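Local coordinates for Alr3699 protein (Nostoc sp., PDB 4XSO) that is a cyanobacterial protein with the two-domain fold of GT-B glycosyltransferases, joining a family 4 and a group 1 glycosyltransferase region, at residues V208-K219 / M280-T291. Residues are numbered along the deposited sequence; the frame is centred on the assembly and turned at random.
Sequences VVGHFSRLSPWK and MAACDLVAHTST
Strands 208-212 and 285-287 run parallel, joined by backbone bonds from G210 N to L285 O and from A287 N to G210 O (2.8 Å). At the start of the pair V208 O takes two donors, D284 N at 2.7 Å and, by a longer bond, L285 N, while V208 N gives a nearly straight bond (168°) to the anti lone pair of D284 OD2; R198 forms a salt bridge with the same oxygen. Past A287 the two chains diverge, and a water bridges F212 N and A287 O. H211 has CG anti to the backbone N (chi1 -167°), beside the carbonyl carbon, which carries the ring toward T289; NE2 donates to T289 OG1, 3.0 Å away and close to the ring plane, and T289 OG1 also bonds G220 O. A second water ties K219 O to T289 N and S290 OG, the latter held too by E294. At the far end W218 O receives T291 N at 2.8 Å and, from above its carbonyl plane, T291 OG1.

Apolar contacts line both faces of the sheet. On one, M280 lays CG over the F212 ring, 4.0 Å from its centroid, a CH-pi contact with SD farther above the same face; C283 SG meets the ring edge and lies 3.6 Å from G210 CA, close against a residue without a side chain. On the other, V209 CG1 touches A287 CB.

Strand 207-212 lies between 235-240 and 285-287 in the parallel sheet of the C-terminal Rossmann-like domain. Helix 221-228 packs on V209 and H211, and helix 298-305 on M280 and V286.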
loop_
_atom_site.group_PDB
_atom_site.type_symbol
_atom_site.label_atom_id
_atom_site.label_comp_id
_atom_site.label_asym_id
_atom_site.label_seq_id
_atom_site.Cartn_x
_atom_site.Cartn_y
_atom_site.Cartn_z
ATOM N N VAL A 208 -51.606 5.734 -11.997
ATOM C CA VAL A 208 -50.580 5.886 -11.019
ATOM C C VAL A 208 -49.171 5.750 -11.629
ATOM O O VAL A 208 -48.781 4.711 -12.149
ATOM C CB VAL A 208 -50.766 4.835 -9.909
ATOM C CG1 VAL A 208 -49.628 4.904 -8.903
ATOM C CG2 VAL A 208 -52.091 5.019 -9.188
ATOM N N VAL A 209 -48.403 6.802 -11.496
ATOM C CA VAL A 209 -47.014 6.804 -11.861
ATOM C C VAL A 209 -46.167 6.693 -10.616
ATOM O O VAL A 209 -46.225 7.561 -9.718
ATOM C CB VAL A 209 -46.597 8.096 -12.577
ATOM C CG1 VAL A 209 -45.146 7.993 -13.015
ATOM C CG2 VAL A 209 -47.480 8.355 -13.775
ATOM N N GLY A 210 -45.326 5.659 -10.547
ATOM C CA GLY A 210 -44.524 5.420 -9.357
ATOM C C GLY A 210 -43.081 5.812 -9.613
ATOM O O GLY A 210 -42.522 5.552 -10.696
ATOM N N HIS A 211 -42.458 6.400 -8.596
ATOM C CA HIS A 211 -41.076 6.740 -8.649
ATOM C C HIS A 211 -40.441 6.100 -7.427
ATOM O O HIS A 211 -40.897 6.352 -6.301
ATOM C CB HIS A 211 -40.978 8.276 -8.578
ATOM C CG HIS A 211 -39.633 8.817 -8.925
ATOM N ND1 HIS A 211 -38.545 8.716 -8.085
ATOM C CD2 HIS A 211 -39.187 9.441 -10.037
ATOM C CE1 HIS A 211 -37.485 9.264 -8.668
ATOM N NE2 HIS A 211 -37.851 9.684 -9.862
ATOM N N PHE A 212 -39.436 5.286 -7.601
ATOM C CA PHE A 212 -38.922 4.461 -6.470
ATOM C C PHE A 212 -37.445 4.759 -6.241
ATOM O O PHE A 212 -36.618 4.311 -6.993
ATOM C CB PHE A 212 -39.035 2.996 -6.831
ATOM C CG PHE A 212 -40.437 2.567 -6.989
ATOM C CD1 PHE A 212 -41.079 2.757 -8.164
ATOM C CD2 PHE A 212 -41.109 2.042 -5.942
ATOM C CE1 PHE A 212 -42.376 2.417 -8.311
ATOM C CE2 PHE A 212 -42.435 1.721 -6.054
ATOM C CZ PHE A 212 -43.060 1.876 -7.255
ATOM N N SER A 213 -37.111 5.498 -5.225
ATOM C CA SER A 213 -35.764 6.051 -5.154
ATOM C C SER A 213 -35.657 6.762 -3.804
ATOM O O SER A 213 -36.673 7.004 -3.165
ATOM C CB SER A 213 -35.454 6.862 -6.417
ATOM O OG SER A 213 -34.579 7.925 -6.170
ATOM N N ARG A 214 -34.441 7.138 -3.392
ATOM C CA ARG A 214 -34.304 8.035 -2.281
ATOM C C ARG A 214 -34.535 9.449 -2.866
ATOM O O ARG A 214 -34.377 9.702 -4.058
ATOM C CB ARG A 214 -32.907 7.913 -1.633
ATOM C CG ARG A 214 -31.773 8.185 -2.599
ATOM C CD ARG A 214 -30.411 7.810 -2.008
ATOM N NE ARG A 214 -29.400 7.853 -3.055
ATOM C CZ ARG A 214 -29.141 6.866 -3.912
ATOM N NH1 ARG A 214 -29.783 5.694 -3.832
ATOM N NH2 ARG A 214 -28.210 7.051 -4.847
ATOM N N LEU A 215 -35.007 10.327 -2.022
ATOM C CA LEU A 215 -35.378 11.660 -2.417
ATOM C C LEU A 215 -34.086 12.447 -2.525
ATOM O O LEU A 215 -33.497 12.833 -1.502
ATOM C CB LEU A 215 -36.322 12.259 -1.365
ATOM C CG LEU A 215 -37.605 11.464 -1.131
ATOM C CD1 LEU A 215 -38.384 12.091 0.033
ATOM C CD2 LEU A 215 -38.458 11.404 -2.389
ATOM N N SER A 216 -33.574 12.767 -3.650
ATOM C CA SER A 216 -32.266 13.363 -3.954
ATOM C C SER A 216 -32.292 14.179 -5.271
ATOM O O SER A 216 -33.107 13.916 -6.156
ATOM C CB SER A 216 -31.223 12.265 -3.944
ATOM O OG SER A 216 -29.993 12.806 -4.273
ATOM N N PRO A 217 -31.720 15.243 -5.510
ATOM C CA PRO A 217 -31.903 16.011 -6.766
ATOM C C PRO A 217 -31.438 15.233 -7.988
ATOM O O PRO A 217 -32.039 15.334 -9.050
ATOM C CB PRO A 217 -31.016 17.262 -6.589
ATOM C CG PRO A 217 -30.678 17.320 -5.129
ATOM C CD PRO A 217 -30.947 15.987 -4.485
ATOM N N TRP A 218 -30.382 14.440 -7.813
ATOM C CA TRP A 218 -29.847 13.622 -8.904
ATOM C C TRP A 218 -30.930 12.615 -9.361
ATOM O O TRP A 218 -30.953 12.254 -10.545
ATOM C CB TRP A 218 -28.589 12.827 -8.478
ATOM C CG TRP A 218 -27.299 13.593 -8.302
ATOM C CD1 TRP A 218 -27.126 14.949 -8.254
ATOM C CD2 TRP A 218 -25.984 13.010 -8.091
ATOM N NE1 TRP A 218 -25.790 15.249 -8.054
ATOM C CE2 TRP A 218 -25.070 14.079 -7.951
ATOM C CE3 TRP A 218 -25.492 11.682 -8.017
ATOM C CZ2 TRP A 218 -23.683 13.861 -7.745
ATOM C CZ3 TRP A 218 -24.111 11.470 -7.807
ATOM C CH2 TRP A 218 -23.233 12.552 -7.675
ATOM N N LYS A 219 -31.782 12.159 -8.428
ATOM C CA LYS A 219 -32.832 11.187 -8.764
ATOM C C LYS A 219 -34.068 11.768 -9.452
ATOM O O LYS A 219 -34.912 11.006 -9.956
ATOM C CB LYS A 219 -33.217 10.343 -7.559
ATOM C CG LYS A 219 -32.025 9.523 -7.009
ATOM C CD LYS A 219 -31.617 8.455 -8.018
ATOM C CE LYS A 219 -30.472 7.571 -7.574
ATOM N NZ LYS A 219 -31.029 6.341 -6.940
ATOM N N MET A 280 -44.724 -1.513 -7.233
ATOM C CA MET A 280 -44.537 -1.393 -8.707
ATOM C C MET A 280 -45.746 -1.983 -9.478
ATOM O O MET A 280 -46.322 -1.407 -10.402
ATOM C CB MET A 280 -43.247 -2.096 -9.099
ATOM C CG MET A 280 -41.926 -1.398 -8.697
ATOM S SD MET A 280 -40.448 -2.146 -9.413
ATOM C CE MET A 280 -39.337 -0.816 -8.894
ATOM N N ALA A 281 -46.138 -3.177 -9.066
ATOM C CA ALA A 281 -47.268 -3.841 -9.648
ATOM C C ALA A 281 -48.511 -2.998 -9.546
ATOM O O ALA A 281 -49.326 -2.991 -10.471
ATOM C CB ALA A 281 -47.506 -5.205 -9.005
ATOM N N ALA A 282 -48.665 -2.255 -8.463
ATOM C CA ALA A 282 -49.823 -1.427 -8.357
ATOM C C ALA A 282 -49.773 -0.123 -9.150
ATOM O O ALA A 282 -50.756 0.542 -9.227
ATOM C CB ALA A 282 -50.110 -1.153 -6.931
ATOM N N CYS A 283 -48.637 0.234 -9.725
ATOM C CA CYS A 283 -48.542 1.428 -10.590
ATOM C C CYS A 283 -49.104 1.070 -11.954
ATOM O O CYS A 283 -49.333 -0.123 -12.269
ATOM C CB CYS A 283 -47.093 1.830 -10.716
ATOM S SG CYS A 283 -46.497 2.465 -9.144
ATOM N N ASP A 284 -49.364 2.097 -12.747
ATOM C CA ASP A 284 -49.724 1.942 -14.139
ATOM C C ASP A 284 -48.511 2.273 -14.984
ATOM O O ASP A 284 -48.417 1.823 -16.076
ATOM C CB ASP A 284 -50.928 2.832 -14.440
ATOM C CG ASP A 284 -52.159 2.445 -13.588
ATOM O OD1 ASP A 284 -52.715 1.397 -13.976
ATOM O OD2 ASP A 284 -52.521 3.100 -12.528
ATOM N N LEU A 285 -47.546 3.018 -14.440
ATOM C CA LEU A 285 -46.286 3.337 -15.121
ATOM C C LEU A 285 -45.252 3.578 -14.051
ATOM O O LEU A 285 -45.568 4.120 -13.001
ATOM C CB LEU A 285 -46.459 4.583 -15.974
ATOM C CG LEU A 285 -45.244 5.288 -16.546
ATOM C CD1 LEU A 285 -44.620 4.334 -17.580
ATOM C CD2 LEU A 285 -45.597 6.645 -17.225
ATOM N N VAL A 286 -44.029 3.106 -14.282
ATOM C CA VAL A 286 -42.925 3.330 -13.377
ATOM C C VAL A 286 -42.039 4.350 -14.072
ATOM O O VAL A 286 -41.695 4.151 -15.228
ATOM C CB VAL A 286 -42.180 2.044 -13.081
ATOM C CG1 VAL A 286 -40.961 2.344 -12.231
ATOM C CG2 VAL A 286 -43.128 1.109 -12.334
ATOM N N ALA A 287 -41.716 5.446 -13.391
ATOM C CA ALA A 287 -40.791 6.423 -13.903
ATOM C C ALA A 287 -39.476 6.486 -13.228
ATOM O O ALA A 287 -39.369 6.763 -12.034
ATOM C CB ALA A 287 -41.438 7.841 -13.846
ATOM N N HIS A 288 -38.451 6.406 -14.051
ATOM C CA HIS A 288 -37.077 6.669 -13.657
ATOM C C HIS A 288 -36.744 8.018 -14.296
ATOM O O HIS A 288 -36.901 8.163 -15.507
ATOM C CB HIS A 288 -36.192 5.556 -14.224
ATOM C CG HIS A 288 -34.735 5.821 -14.085
ATOM N ND1 HIS A 288 -34.004 6.479 -15.051
ATOM C CD2 HIS A 288 -33.868 5.533 -13.089
ATOM C CE1 HIS A 288 -32.756 6.610 -14.651
ATOM N NE2 HIS A 288 -32.651 6.055 -13.454
ATOM N N THR A 289 -36.338 9.008 -13.505
ATOM C CA THR A 289 -36.148 10.366 -14.056
ATOM C C THR A 289 -34.874 10.998 -13.514
ATOM O O THR A 289 -34.863 12.193 -13.258
ATOM C CB THR A 289 -37.309 11.265 -13.664
ATOM O OG1 THR A 289 -37.334 11.427 -12.233
ATOM C CG2 THR A 289 -38.611 10.639 -14.137
ATOM N N SER A 290 -33.841 10.176 -13.282
ATOM C CA SER A 290 -32.531 10.664 -12.831
ATOM C C SER A 290 -31.890 11.655 -13.832
ATOM O O SER A 290 -31.957 11.484 -15.055
ATOM C CB SER A 290 -31.596 9.496 -12.604
ATOM O OG SER A 290 -32.085 8.686 -11.551
ATOM N N THR A 291 -31.250 12.675 -13.288
ATOM C CA THR A 291 -30.741 13.806 -14.086
ATOM C C THR A 291 -29.270 13.691 -14.266
ATOM O O THR A 291 -28.666 14.559 -14.799
ATOM C CB THR A 291 -31.058 15.147 -13.426
ATOM O OG1 THR A 291 -30.590 15.133 -12.069
ATOM C CG2 THR A 291 -32.535 15.385 -13.431
HETATM O O HOH W 1 -38.103 5.276 -10.028
HETATM O O HOH W 2 -34.705 8.660 -10.975
#